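Local coordinates for protein beta-alanyl-CoA:ammonia lyase 2 (Clostridium propionicum, PDB 4MZQ) that probably acts as a lyase on beta-alanyl-CoA, releasing ammonia, and binds coenzyme A thioesters and zinc as a hot-dog-fold protein, at residues D45-L50 with K126-G131; F59-Y64 with P111-G116; T84-A89 with T117-L122. All coordinates share one frame; numbering follows the deposited sequence.

Contact 1 (D45-L50 with K126-G131). With 1VU (propionyl Coenzyme A), chain M.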
loop_
_atom_site.group_PDB
_atom_site.type_symbol
_atom_site.label_atom_id
_atom_site.label_comp_id
_atom_site.label_asym_id
_atom_site.label_seq_id
_atom_site.Cartn_x
_atom_site.Cartn_y
_atom_site.Cartn_z
ATOM N N ASP A 45 1.074 2.030 -30.672
ATOM C CA ASP A 45 0.680 0.746 -31.279
ATOM C C ASP A 45 -0.417 -0.024 -30.528
ATOM O O ASP A 45 -0.668 -1.198 -30.817
ATOM C CB ASP A 45 1.912 -0.150 -31.445
ATOM C CG ASP A 45 2.370 -0.229 -32.892
ATOM O OD1 ASP A 45 3.595 -0.136 -33.153
ATOM O OD2 ASP A 45 1.500 -0.380 -33.784
ATOM N N GLY A 46 -1.079 0.637 -29.588
ATOM C CA GLY A 46 -2.261 0.070 -28.958
ATOM C C GLY A 46 -2.073 -1.136 -28.064
ATOM O O GLY A 46 -2.958 -1.991 -27.976
ATOM N N ASP A 47 -0.928 -1.202 -27.392
ATOM C CA ASP A 47 -0.635 -2.297 -26.476
ATOM C C ASP A 47 0.078 -1.734 -25.260
ATOM O O ASP A 47 0.831 -0.764 -25.387
ATOM C CB ASP A 47 0.228 -3.368 -27.151
ATOM C CG ASP A 47 0.220 -4.678 -26.395
ATOM O OD1 ASP A 47 1.054 -4.839 -25.480
ATOM O OD2 ASP A 47 -0.638 -5.547 -26.698
ATOM N N ILE A 48 -0.155 -2.314 -24.089
ATOM C CA ILE A 48 0.521 -1.814 -22.891
ATOM C C ILE A 48 2.019 -2.148 -22.893
ATOM O O ILE A 48 2.777 -1.512 -22.173
ATOM C CB ILE A 48 -0.117 -2.330 -21.572
ATOM C CG1 ILE A 48 -0.129 -3.862 -21.488
ATOM C CG2 ILE A 48 -1.510 -1.758 -21.400
ATOM C CD1 ILE A 48 -0.366 -4.366 -20.042
ATOM N N SER A 49 2.425 -3.130 -23.700
ATOM C CA SER A 49 3.837 -3.446 -23.959
ATOM C C SER A 49 4.530 -4.107 -22.767
ATOM O O SER A 49 3.965 -4.211 -21.675
ATOM C CB SER A 49 4.625 -2.186 -24.371
ATOM O OG SER A 49 5.228 -1.563 -23.233
ATOM N N LEU A 50 5.749 -4.587 -23.006
ATOM C CA LEU A 50 6.631 -5.033 -21.935
ATOM C C LEU A 50 7.901 -4.190 -21.909
ATOM O O LEU A 50 8.521 -3.923 -22.954
ATOM C CB LEU A 50 6.991 -6.516 -22.103
ATOM C CG LEU A 50 5.828 -7.513 -22.032
ATOM C CD1 LEU A 50 6.247 -8.876 -22.592
ATOM C CD2 LEU A 50 5.320 -7.664 -20.599
ATOM N N LYS A 126 5.155 -8.261 -32.762
ATOM C CA LYS A 126 4.629 -7.809 -34.046
ATOM C C LYS A 126 3.123 -8.043 -34.163
ATOM O O LYS A 126 2.388 -7.159 -34.612
ATOM C CB LYS A 126 5.373 -8.499 -35.199
ATOM C CG LYS A 126 4.985 -8.020 -36.601
ATOM C CD LYS A 126 5.166 -6.503 -36.787
ATOM C CE LYS A 126 6.617 -6.064 -36.626
ATOM N NZ LYS A 126 6.842 -4.584 -36.848
ATOM N N ASP A 127 2.657 -9.206 -33.715
ATOM C CA ASP A 127 1.230 -9.542 -33.807
ATOM C C ASP A 127 0.364 -8.754 -32.825
ATOM O O ASP A 127 -0.861 -8.801 -32.909
ATOM C CB ASP A 127 1.018 -11.047 -33.602
ATOM C CG ASP A 127 1.343 -11.856 -34.846
ATOM O OD1 ASP A 127 1.332 -11.270 -35.949
ATOM O OD2 ASP A 127 1.604 -13.080 -34.725
ATOM N N ASN A 128 1.001 -8.032 -31.904
ATOM C CA ASN A 128 0.289 -7.168 -30.966
ATOM C C ASN A 128 0.310 -5.705 -31.384
ATOM O O ASN A 128 -0.303 -4.859 -30.720
ATOM C CB ASN A 128 0.869 -7.308 -29.555
ATOM C CG ASN A 128 0.461 -8.604 -28.890
ATOM O OD1 ASN A 128 -0.634 -9.118 -29.126
ATOM N ND2 ASN A 128 1.346 -9.153 -28.062
ATOM N N GLN A 129 0.983 -5.401 -32.494
ATOM C CA GLN A 129 1.058 -4.019 -32.962
ATOM C C GLN A 129 -0.189 -3.654 -33.763
ATOM O O GLN A 129 -0.462 -4.246 -34.807
ATOM C CB GLN A 129 2.321 -3.803 -33.798
ATOM C CG GLN A 129 3.589 -4.017 -32.988
ATOM C CD GLN A 129 4.844 -3.999 -33.819
ATOM O OE1 GLN A 129 4.825 -3.606 -34.989
ATOM N NE2 GLN A 129 5.952 -4.428 -33.223
ATOM N N ARG A 130 -0.936 -2.675 -33.258
ATOM C CA ARG A 130 -2.247 -2.344 -33.810
ATOM C C ARG A 130 -2.276 -0.978 -34.488
ATOM O O ARG A 130 -3.320 -0.551 -34.990
ATOM C CB ARG A 130 -3.305 -2.411 -32.698
ATOM C CG ARG A 130 -3.260 -3.734 -31.936
ATOM C CD ARG A 130 -4.480 -3.965 -31.072
ATOM N NE ARG A 130 -4.691 -2.872 -30.131
ATOM C CZ ARG A 130 -5.745 -2.057 -30.142
ATOM N NH1 ARG A 130 -6.717 -2.207 -31.039
ATOM N NH2 ARG A 130 -5.821 -1.084 -29.245
ATOM N N GLY A 131 -1.127 -0.310 -34.512
ATOM C CA GLY A 131 -1.010 1.014 -35.096
ATOM C C GLY A 131 -1.411 2.109 -34.122
ATOM O O GLY A 131 -1.938 1.828 -33.038
HETATM O O14 1VU M . 14.915 -5.115 -33.775
HETATM P P2 1VU M . 13.850 -4.697 -32.779
HETATM O O15 1VU M . 12.648 -5.602 -32.769
HETATM O O16 1VU M . 13.543 -3.219 -32.810
HETATM O O13 1VU M . 14.577 -4.859 -31.343
HETATM C C23 1VU M . 14.716 -6.120 -30.684
HETATM C C22 1VU M . 15.876 -5.989 -29.723
HETATM O O12 1VU M . 17.015 -5.296 -30.271
HETATM C C16 1VU M . 15.219 -5.219 -28.586
HETATM N N2 1VU M . 15.827 -5.445 -27.267
HETATM C C21 1VU M . 16.251 -4.450 -26.499
HETATM N N6 1VU M . 16.265 -3.119 -26.688
HETATM C C20 1VU M . 16.774 -2.331 -25.730
HETATM N N5 1VU M . 17.271 -2.827 -24.593
HETATM C C19 1VU M . 17.266 -4.157 -24.369
HETATM N N4 1VU M . 17.766 -4.656 -23.222
HETATM C C18 1VU M . 16.752 -4.999 -25.336
HETATM N N3 1VU M . 16.616 -6.340 -25.440
HETATM C C17 1VU M . 16.044 -6.604 -26.637
HETATM O O11 1VU M . 13.889 -5.724 -28.489
HETATM C C15 1VU M . 13.541 -6.353 -29.729
HETATM C C14 1VU M . 13.269 -7.836 -29.483
HETATM O O10 1VU M . 14.444 -8.510 -29.013
HETATM P P1 1VU M . 14.395 -10.090 -28.733
HETATM O O8 1VU M . 13.781 -10.747 -29.950
HETATM O O9 1VU M . 15.727 -10.559 -28.224
HETATM O O7 1VU M . 13.292 -10.099 -27.554
HETATM P P 1VU M . 13.410 -11.056 -26.274
HETATM O O5 1VU M . 13.482 -12.489 -26.760
HETATM O O6 1VU M . 14.454 -10.474 -25.347
HETATM O O4 1VU M . 11.956 -10.848 -25.635
HETATM C C13 1VU M . 11.634 -9.572 -25.077
HETATM C C10 1VU M . 10.613 -9.770 -23.964
HETATM C C11 1VU M . 10.088 -8.406 -23.512
HETATM C C12 1VU M . 9.472 -10.657 -24.456
HETATM C C9 1VU M . 11.349 -10.484 -22.830
HETATM O O3 1VU M . 12.643 -9.885 -22.664
HETATM C C8 1VU M . 10.586 -10.429 -21.535
HETATM O O2 1VU M . 9.547 -11.053 -21.384
HETATM N N1 1VU M . 11.145 -9.690 -20.590
HETATM C C7 1VU M . 10.456 -9.269 -19.380
HETATM C C6 1VU M . 9.674 -8.001 -19.675
HETATM C C5 1VU M . 8.960 -7.512 -18.433
HETATM O O1 1VU M . 8.399 -8.318 -17.701
HETATM N N 1VU M . 8.995 -6.193 -18.216
HETATM C C4 1VU M . 8.420 -5.588 -17.013
HETATM C C3 1VU M . 6.886 -5.611 -16.934
HETATM S S 1VU M . 6.116 -4.525 -18.171
HETATM O O HOH W 1 -2.159 -5.281 -28.831
#
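Arg130 and Gly131 take hold of Asp45 and Gly46 with both main-chain and side-chain atoms. Arg130 N donates to Asp45 O at 2.9 Å, while Gly131 N reaches Asp45 OD2 at 2.7 Å through the anti lone pair of that oxygen, so the aspartate is gripped once at its carbonyl and once at its carboxylate. One residue on, the Arg130 guanidinium meets Gly46 O side-on: NE lies 2.9 Å from Gly46 O and forms the straighter bond, at 164°, and NH2 makes a longer one to the same oxygen, which sits in the guanidinium plane. A bend at chi3 of -56° turns the arginine chain back so that its NE edge faces this carbonyl. Gln129 CB rests 3.5 Å from Asp45 OD2, and the Gln129 amide, held by Ile124 O through NE2, is turned 28° from the carboxylate.

In hot-dog proteins a long helix is wrapped by an antiparallel sheet; here the chain leaves helix 27-45 through Gly46, whose positive phi starts the turn toward strand 50-59, and the tail beyond strand 106-123 closes over that exit. Asp45 and His142 have both been seen to bind zinc in this protein; here Asp45 OD1 is hydrogen-bonded to Tyr83 OH and His142 NE2.

Farther out, a water lies between Asp47 OD2 (2.6 Å) and Asn128 O (2.7 Å), within hydrogen-bonding distance of each and linking the segments. Asp47 OD1 accepts from Ser49 N at 2.8 Å, an Asx turn, while OD2 is also bonded to Thr104 of the second subunit. Arg130 NH2 likewise extends to Ala106 O of that subunit.

Contact 2 (F59-Y64 with P111-G116); sequences FTAPVY and PPVLCG. With 1VU (propionyl Coenzyme A), chain R.
With chi1 at 50°, Thr60 OG1 sits between its own backbone N and carbonyl carbon, and this brings the hydroxyl over the strand to Leu114 O, 2.8 Å from OG1, in a weak hydrogen bond. Cys115 SG lies beside its backbone N (chi1 -64°), which carries it to Val63, whose CG2 methyl it meets at 3.9 Å. These groups join the end of strand 50-59, an outermost strand of the hot-dog sheet within this chain, to its neighbour 106-123. Phe59 and Gly116 form an antiparallel non-hydrogen-bonded pair, after which the chain of 59-64 departs from the sheet.

Where it departs, Thr60 N donates to Cys115 O at 2.9 Å; the bond is nearly straight at the hydrogen, though the donor stands above the carbonyl plane instead of on a lone pair. A water donates to both this same oxygen and Ala61 O, so Cys115 O takes two donors, Thr60 N and the water. The bonds coincide with a classic beta bulge, in which Cys115 and Gly116 both face Ala89 on strand 82-95. Beyond the Thr60 bond, Ala61 CB touches Val113 CG1 at 3.7 Å, and with Cys115 SG and Val63 CG2 they form a small apolar patch that Val63 extends toward Met69; Leu114 O is a separate van der Waals neighbour of Ala61 CB, 3.4 Å away.

The other side of the departing chain serves propionyl coenzyme A, which also engages Ser82 of the third subunit, so the binding site spans two chains. Phe59 O accepts from the ligand amide N1 at 2.9 Å, with an N-H...O angle of 141°.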
loop_
_atom_site.group_PDB
_atom_site.type_symbol
_atom_site.label_atom_id
_atom_site.label_comp_id
_atom_site.label_asym_id
_atom_site.label_seq_id
_atom_site.Cartn_x
_atom_site.Cartn_y
_atom_site.Cartn_z
ATOM N N PHE A 59 19.987 9.105 -11.006
ATOM C CA PHE A 59 19.216 9.795 -9.972
ATOM C C PHE A 59 20.016 11.018 -9.542
ATOM O O PHE A 59 21.064 10.889 -8.916
ATOM C CB PHE A 59 18.940 8.883 -8.769
ATOM C CG PHE A 59 18.234 7.590 -9.121
ATOM C CD1 PHE A 59 16.948 7.603 -9.646
ATOM C CD2 PHE A 59 18.849 6.367 -8.895
ATOM C CE1 PHE A 59 16.295 6.411 -9.962
ATOM C CE2 PHE A 59 18.191 5.174 -9.194
ATOM C CZ PHE A 59 16.921 5.202 -9.726
ATOM N N THR A 60 19.523 12.203 -9.881
ATOM C CA THR A 60 20.360 13.399 -9.845
ATOM C C THR A 60 20.107 14.320 -8.656
ATOM O O THR A 60 20.947 15.154 -8.336
ATOM C CB THR A 60 20.181 14.229 -11.131
ATOM O OG1 THR A 60 18.782 14.420 -11.378
ATOM C CG2 THR A 60 20.781 13.512 -12.312
ATOM N N ALA A 61 18.938 14.193 -8.027
ATOM C CA ALA A 61 18.613 14.976 -6.840
ATOM C C ALA A 61 17.632 14.211 -5.961
ATOM O O ALA A 61 16.770 13.509 -6.477
ATOM C CB ALA A 61 18.031 16.340 -7.236
ATOM N N PRO A 62 17.752 14.344 -4.630
ATOM C CA PRO A 62 16.883 13.542 -3.762
ATOM C C PRO A 62 15.427 13.990 -3.787
ATOM O O PRO A 62 15.145 15.179 -4.000
ATOM C CB PRO A 62 17.477 13.754 -2.368
ATOM C CG PRO A 62 18.108 15.098 -2.444
ATOM C CD PRO A 62 18.574 15.297 -3.868
ATOM N N VAL A 63 14.529 13.042 -3.532
ATOM C CA VAL A 63 13.094 13.288 -3.533
ATOM C C VAL A 63 12.512 12.950 -2.155
ATOM O O VAL A 63 12.877 11.938 -1.569
ATOM C CB VAL A 63 12.413 12.455 -4.631
ATOM C CG1 VAL A 63 10.896 12.689 -4.630
ATOM C CG2 VAL A 63 13.002 12.808 -5.983
ATOM N N TYR A 64 11.619 13.817 -1.657
ATOM C CA TYR A 64 11.050 13.721 -0.308
ATOM C C TYR A 64 9.532 13.749 -0.326
ATOM O O TYR A 64 8.908 14.212 -1.291
ATOM C CB TYR A 64 11.559 14.869 0.582
ATOM C CG TYR A 64 13.057 14.834 0.791
ATOM C CD1 TYR A 64 13.623 14.056 1.792
ATOM C CD2 TYR A 64 13.904 15.551 -0.044
ATOM C CE1 TYR A 64 15.001 14.000 1.960
ATOM C CE2 TYR A 64 15.280 15.509 0.118
ATOM C CZ TYR A 64 15.820 14.729 1.120
ATOM O OH TYR A 64 17.191 14.686 1.289
ATOM N N PRO A 111 13.758 27.429 -10.855
ATOM C CA PRO A 111 13.215 26.465 -11.820
ATOM C C PRO A 111 13.020 25.071 -11.224
ATOM O O PRO A 111 13.508 24.807 -10.118
ATOM C CB PRO A 111 14.290 26.436 -12.907
ATOM C CG PRO A 111 15.547 26.627 -12.140
ATOM C CD PRO A 111 15.211 27.607 -11.035
ATOM N N PRO A 112 12.312 24.187 -11.942
ATOM C CA PRO A 112 12.211 22.823 -11.432
ATOM C C PRO A 112 13.586 22.176 -11.294
ATOM O O PRO A 112 14.552 22.542 -11.978
ATOM C CB PRO A 112 11.362 22.104 -12.489
ATOM C CG PRO A 112 11.453 22.951 -13.700
ATOM C CD PRO A 112 11.568 24.354 -13.202
ATOM N N VAL A 113 13.660 21.222 -10.377
ATOM C CA VAL A 113 14.891 20.515 -10.084
ATOM C C VAL A 113 14.882 19.177 -10.807
ATOM O O VAL A 113 13.935 18.392 -10.646
ATOM C CB VAL A 113 15.057 20.286 -8.578
ATOM C CG1 VAL A 113 16.293 19.462 -8.292
ATOM C CG2 VAL A 113 15.121 21.626 -7.842
ATOM N N LEU A 114 15.923 18.923 -11.605
ATOM C CA LEU A 114 16.064 17.638 -12.282
ATOM C C LEU A 114 16.373 16.563 -11.250
ATOM O O LEU A 114 17.353 16.677 -10.514
ATOM C CB LEU A 114 17.167 17.696 -13.340
ATOM C CG LEU A 114 17.372 16.436 -14.187
ATOM C CD1 LEU A 114 16.168 16.189 -15.082
ATOM C CD2 LEU A 114 18.642 16.560 -15.010
ATOM N N CYS A 115 15.544 15.523 -11.201
ATOM C CA CYS A 115 15.742 14.443 -10.240
ATOM C C CYS A 115 16.131 13.131 -10.873
ATOM O O CYS A 115 16.623 12.238 -10.189
ATOM C CB CYS A 115 14.477 14.230 -9.408
ATOM S SG CYS A 115 14.073 15.675 -8.384
ATOM N N GLY A 116 15.886 12.994 -12.169
ATOM C CA GLY A 116 16.258 11.758 -12.831
ATOM C C GLY A 116 16.233 11.852 -14.335
ATOM O O GLY A 116 15.456 12.618 -14.905
HETATM O O14 1VU R . 35.167 9.133 -7.891
HETATM P P2 1VU R . 34.057 8.565 -7.038
HETATM O O15 1VU R . 33.741 9.388 -5.817
HETATM O O16 1VU R . 34.164 7.080 -6.737
HETATM O O13 1VU R . 32.811 8.717 -8.048
HETATM C C23 1VU R . 32.109 9.939 -8.238
HETATM C C22 1VU R . 31.394 9.864 -9.568
HETATM O O12 1VU R . 32.239 9.260 -10.544
HETATM C C16 1VU R . 30.218 8.970 -9.211
HETATM N N2 1VU R . 28.994 9.110 -10.035
HETATM C C21 1VU R . 28.380 8.090 -10.631
HETATM N N6 1VU R . 28.672 6.767 -10.711
HETATM C C20 1VU R . 27.875 5.946 -11.406
HETATM N N5 1VU R . 26.784 6.407 -12.029
HETATM C C19 1VU R . 26.456 7.718 -11.979
HETATM N N4 1VU R . 25.348 8.154 -12.632
HETATM C C18 1VU R . 27.264 8.594 -11.271
HETATM N N3 1VU R . 27.222 9.931 -11.028
HETATM C C17 1VU R . 28.290 10.231 -10.258
HETATM O O11 1VU R . 29.861 9.331 -7.874
HETATM C C15 1VU R . 30.970 9.972 -7.227
HETATM C C14 1VU R . 30.651 11.395 -6.769
HETATM O O10 1VU R . 30.300 12.185 -7.902
HETATM P P1 1VU R . 29.999 13.765 -7.792
HETATM O O8 1VU R . 30.973 14.362 -6.806
HETATM O O9 1VU R . 29.862 14.305 -9.191
HETATM O O7 1VU R . 28.561 13.708 -7.074
HETATM P P 1VU R . 27.204 14.296 -7.716
HETATM O O5 1VU R . 27.325 15.795 -7.874
HETATM O O6 1VU R . 26.802 13.436 -8.892
HETATM O O4 1VU R . 26.230 14.019 -6.466
HETATM C C13 1VU R . 25.820 12.687 -6.180
HETATM C C10 1VU R . 24.551 12.715 -5.349
HETATM C C11 1VU R . 24.153 11.283 -4.996
HETATM C C12 1VU R . 24.767 13.534 -4.082
HETATM C C9 1VU R . 23.453 13.346 -6.214
HETATM O O3 1VU R . 23.537 12.768 -7.529
HETATM C C8 1VU R . 22.078 13.099 -5.660
HETATM O O2 1VU R . 21.682 13.691 -4.655
HETATM N N1 1VU R . 21.339 12.217 -6.336
HETATM C C7 1VU R . 20.065 11.692 -5.858
HETATM C C6 1VU R . 20.266 10.363 -5.135
HETATM C C5 1VU R . 18.952 9.751 -4.717
HETATM O O1 1VU R . 18.044 10.461 -4.287
HETATM N N 1VU R . 18.878 8.430 -4.841
HETATM C C4 1VU R . 17.658 7.681 -4.562
HETATM C C3 1VU R . 17.308 7.630 -3.080
HETATM S S 1VU R . 18.411 6.530 -2.137
HETATM O O HOH W 2 16.589 10.999 -7.670
#

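Contact 3 (T84-A89 with T117-L122). With 1VU (propionyl Coenzyme A), chain M.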
loop_
_atom_site.group_PDB
_atom_site.type_symbol
_atom_site.label_atom_id
_atom_site.label_comp_id
_atom_site.label_asym_id
_atom_site.label_seq_id
_atom_site.Cartn_x
_atom_site.Cartn_y
_atom_site.Cartn_z
ATOM N N THR A 84 12.487 2.831 -28.481
ATOM C CA THR A 84 13.452 3.434 -27.573
ATOM C C THR A 84 12.955 4.810 -27.146
ATOM O O THR A 84 12.578 5.632 -27.977
ATOM C CB THR A 84 14.831 3.524 -28.223
ATOM O OG1 THR A 84 15.224 2.220 -28.670
ATOM C CG2 THR A 84 15.866 4.049 -27.230
ATOM N N CYS A 85 12.945 5.029 -25.836
ATOM C CA CYS A 85 12.381 6.227 -25.232
ATOM C C CYS A 85 13.375 6.917 -24.316
ATOM O O CYS A 85 14.297 6.293 -23.793
ATOM C CB CYS A 85 11.118 5.873 -24.434
ATOM S SG CYS A 85 9.847 5.026 -25.423
ATOM N N LYS A 86 13.172 8.215 -24.132
ATOM C CA LYS A 86 13.901 8.980 -23.135
ATOM C C LYS A 86 12.943 9.424 -22.047
ATOM O O LYS A 86 11.758 9.674 -22.300
ATOM C CB LYS A 86 14.604 10.192 -23.756
ATOM C CG LYS A 86 15.823 9.826 -24.597
ATOM C CD LYS A 86 17.087 10.527 -24.108
ATOM C CE LYS A 86 18.268 10.200 -25.006
ATOM N NZ LYS A 86 18.376 8.741 -25.240
ATOM N N PHE A 87 13.477 9.522 -20.834
ATOM C CA PHE A 87 12.699 9.844 -19.644
ATOM C C PHE A 87 13.360 10.913 -18.777
ATOM O O PHE A 87 14.582 10.989 -18.677
ATOM C CB PHE A 87 12.477 8.590 -18.800
ATOM C CG PHE A 87 11.765 7.483 -19.525
ATOM C CD1 PHE A 87 10.381 7.434 -19.563
ATOM C CD2 PHE A 87 12.484 6.482 -20.163
ATOM C CE1 PHE A 87 9.724 6.400 -20.231
ATOM C CE2 PHE A 87 11.838 5.452 -20.821
ATOM C CZ PHE A 87 10.461 5.413 -20.865
ATOM N N GLU A 88 12.530 11.742 -18.159
ATOM C CA GLU A 88 13.004 12.720 -17.181
ATOM C C GLU A 88 12.114 12.750 -15.940
ATOM O O GLU A 88 10.945 12.385 -15.987
ATOM C CB GLU A 88 13.069 14.120 -17.808
ATOM C CG GLU A 88 14.126 14.248 -18.910
ATOM C CD GLU A 88 14.091 15.590 -19.635
ATOM O OE1 GLU A 88 13.158 16.388 -19.398
ATOM O OE2 GLU A 88 15.005 15.850 -20.443
ATOM N N ALA A 89 12.684 13.185 -14.826
ATOM C CA ALA A 89 11.915 13.407 -13.595
ATOM C C ALA A 89 12.259 14.781 -13.063
ATOM O O ALA A 89 13.432 15.105 -12.909
ATOM C CB ALA A 89 12.218 12.346 -12.544
ATOM N N THR A 117 17.116 11.086 -14.975
ATOM C CA THR A 117 17.057 10.889 -16.424
ATOM C C THR A 117 17.243 9.411 -16.757
ATOM O O THR A 117 17.800 8.656 -15.960
ATOM C CB THR A 117 18.129 11.703 -17.172
ATOM O OG1 THR A 117 19.428 11.272 -16.752
ATOM C CG2 THR A 117 17.982 13.197 -16.894
ATOM N N ALA A 118 16.769 9.002 -17.931
ATOM C CA ALA A 118 16.952 7.624 -18.379
ATOM C C ALA A 118 16.711 7.478 -19.858
ATOM O O ALA A 118 15.984 8.266 -20.462
ATOM C CB ALA A 118 16.021 6.691 -17.634
ATOM N N THR A 119 17.311 6.433 -20.416
ATOM C CA THR A 119 16.938 5.923 -21.721
ATOM C C THR A 119 16.433 4.505 -21.468
ATOM O O THR A 119 17.090 3.732 -20.782
ATOM C CB THR A 119 18.125 5.910 -22.713
ATOM O OG1 THR A 119 18.599 7.251 -22.933
ATOM C CG2 THR A 119 17.694 5.289 -24.045
ATOM N N GLY A 120 15.259 4.168 -21.981
ATOM C CA GLY A 120 14.755 2.822 -21.789
ATOM C C GLY A 120 13.989 2.393 -23.012
ATOM O O GLY A 120 13.592 3.234 -23.816
ATOM N N SER A 121 13.755 1.090 -23.133
ATOM C CA SER A 121 13.111 0.552 -24.315
ATOM C C SER A 121 11.979 -0.380 -23.938
ATOM O O SER A 121 12.041 -1.054 -22.909
ATOM C CB SER A 121 14.124 -0.194 -25.182
ATOM O OG SER A 121 15.116 0.688 -25.675
ATOM N N LEU A 122 10.962 -0.428 -24.785
ATOM C CA LEU A 122 9.810 -1.286 -24.555
ATOM C C LEU A 122 9.546 -2.133 -25.793
ATOM O O LEU A 122 9.981 -1.796 -26.891
ATOM C CB LEU A 122 8.573 -0.444 -24.197
ATOM C CG LEU A 122 8.718 0.434 -22.944
ATOM C CD1 LEU A 122 9.215 1.816 -23.347
ATOM C CD2 LEU A 122 7.400 0.559 -22.184
HETATM O O14 1VU M . 14.915 -5.115 -33.775
HETATM P P2 1VU M . 13.850 -4.697 -32.779
HETATM O O15 1VU M . 12.648 -5.602 -32.769
HETATM O O16 1VU M . 13.543 -3.219 -32.810
HETATM O O13 1VU M . 14.577 -4.859 -31.343
HETATM C C23 1VU M . 14.716 -6.120 -30.684
HETATM C C22 1VU M . 15.876 -5.989 -29.723
HETATM O O12 1VU M . 17.015 -5.296 -30.271
HETATM C C16 1VU M . 15.219 -5.219 -28.586
HETATM N N2 1VU M . 15.827 -5.445 -27.267
HETATM C C21 1VU M . 16.251 -4.450 -26.499
HETATM N N6 1VU M . 16.265 -3.119 -26.688
HETATM C C20 1VU M . 16.774 -2.331 -25.730
HETATM N N5 1VU M . 17.271 -2.827 -24.593
HETATM C C19 1VU M . 17.266 -4.157 -24.369
HETATM N N4 1VU M . 17.766 -4.656 -23.222
HETATM C C18 1VU M . 16.752 -4.999 -25.336
HETATM N N3 1VU M . 16.616 -6.340 -25.440
HETATM C C17 1VU M . 16.044 -6.604 -26.637
HETATM O O11 1VU M . 13.889 -5.724 -28.489
HETATM C C15 1VU M . 13.541 -6.353 -29.729
HETATM C C14 1VU M . 13.269 -7.836 -29.483
HETATM O O10 1VU M . 14.444 -8.510 -29.013
HETATM P P1 1VU M . 14.395 -10.090 -28.733
HETATM O O8 1VU M . 13.781 -10.747 -29.950
HETATM O O9 1VU M . 15.727 -10.559 -28.224
HETATM O O7 1VU M . 13.292 -10.099 -27.554
HETATM P P 1VU M . 13.410 -11.056 -26.274
HETATM O O5 1VU M . 13.482 -12.489 -26.760
HETATM O O6 1VU M . 14.454 -10.474 -25.347
HETATM O O4 1VU M . 11.956 -10.848 -25.635
HETATM C C13 1VU M . 11.634 -9.572 -25.077
HETATM C C10 1VU M . 10.613 -9.770 -23.964
HETATM C C11 1VU M . 10.088 -8.406 -23.512
HETATM C C12 1VU M . 9.472 -10.657 -24.456
HETATM C C9 1VU M . 11.349 -10.484 -22.830
HETATM O O3 1VU M . 12.643 -9.885 -22.664
HETATM C C8 1VU M . 10.586 -10.429 -21.535
HETATM O O2 1VU M . 9.547 -11.053 -21.384
HETATM N N1 1VU M . 11.145 -9.690 -20.590
HETATM C C7 1VU M . 10.456 -9.269 -19.380
HETATM C C6 1VU M . 9.674 -8.001 -19.675
HETATM C C5 1VU M . 8.960 -7.512 -18.433
HETATM O O1 1VU M . 8.399 -8.318 -17.701
HETATM N N 1VU M . 8.995 -6.193 -18.216
HETATM C C4 1VU M . 8.420 -5.588 -17.013
HETATM C C3 1VU M . 6.886 -5.611 -16.934
HETATM S S 1VU M . 6.116 -4.525 -18.171
#
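Lys86 and Thr119 meet through their side chains: the lysine chain, bent at chi2 and chi4, folds over the neighbouring strand until NZ lies 2.8 Å from Thr119 OG1, its hydrogen-bond acceptor. Thr119 presents that hydroxyl from beside its own backbone N (chi1 -62°), leaving CG2 turned toward Thr84, whose CG2 methyl it touches at 3.9 Å. Thr84 repeats the same rotamer, and its OG1 forms a weak hydrogen bond with Ser121 OG, 3.4 Å away. Ser121 OG also lies 3.4 Å from C20 of the propionyl coenzyme A adenine.

The two segments lie on neighbouring strands of a hairpin in the antiparallel sheet of the hot-dog fold, in which Cys85 with Gly120 and Phe87 with Ala118 are antiparallel hydrogen-bonded pairs. Cys85 N donates to Gly120 O at 2.8 Å. The face carrying Cys85, Phe87, Ala118 and Leu122 turns to helix 27-45.

On that face the Phe87 ring swings along the strand pair and turns its edge to Gly120, with CE2 3.8 Å from Gly120 N, which lies in the ring plane. Gly120, with no side chain on this face, is where the edge of the ring settles. Phe87 CB rests against Ala118 CB, and the rings of Phe87 and Trp33, the latter on the helix, meet with their planes about 35° apart. Cys85 SG touches Leu122 CD1 at 3.9 Å.

Overall arrangement
From the N terminus the chain runs through helix 27-45 into 45-50, the first half of contact 1, which is completed only by 126-131 near the C terminus; that wide loop encloses contacts 2 and 3. Contact 2 opens at 59-64 and contact 3 at 84-89, and strand 106-123 then closes them in the same order, at 111-116 and 117-122, so the two loops cross. They adjoin where the Ala89 backbone probably hydrogen-bonds to Cys115 N and Gly116 O. Contact 1 ties the helix exit to the C-terminal tail, touching contact 3 through Ser49 and Leu122; contact 2, at the far end, joins the 50-59 exit to the sheet, about 32 Å from contact 1 between centres.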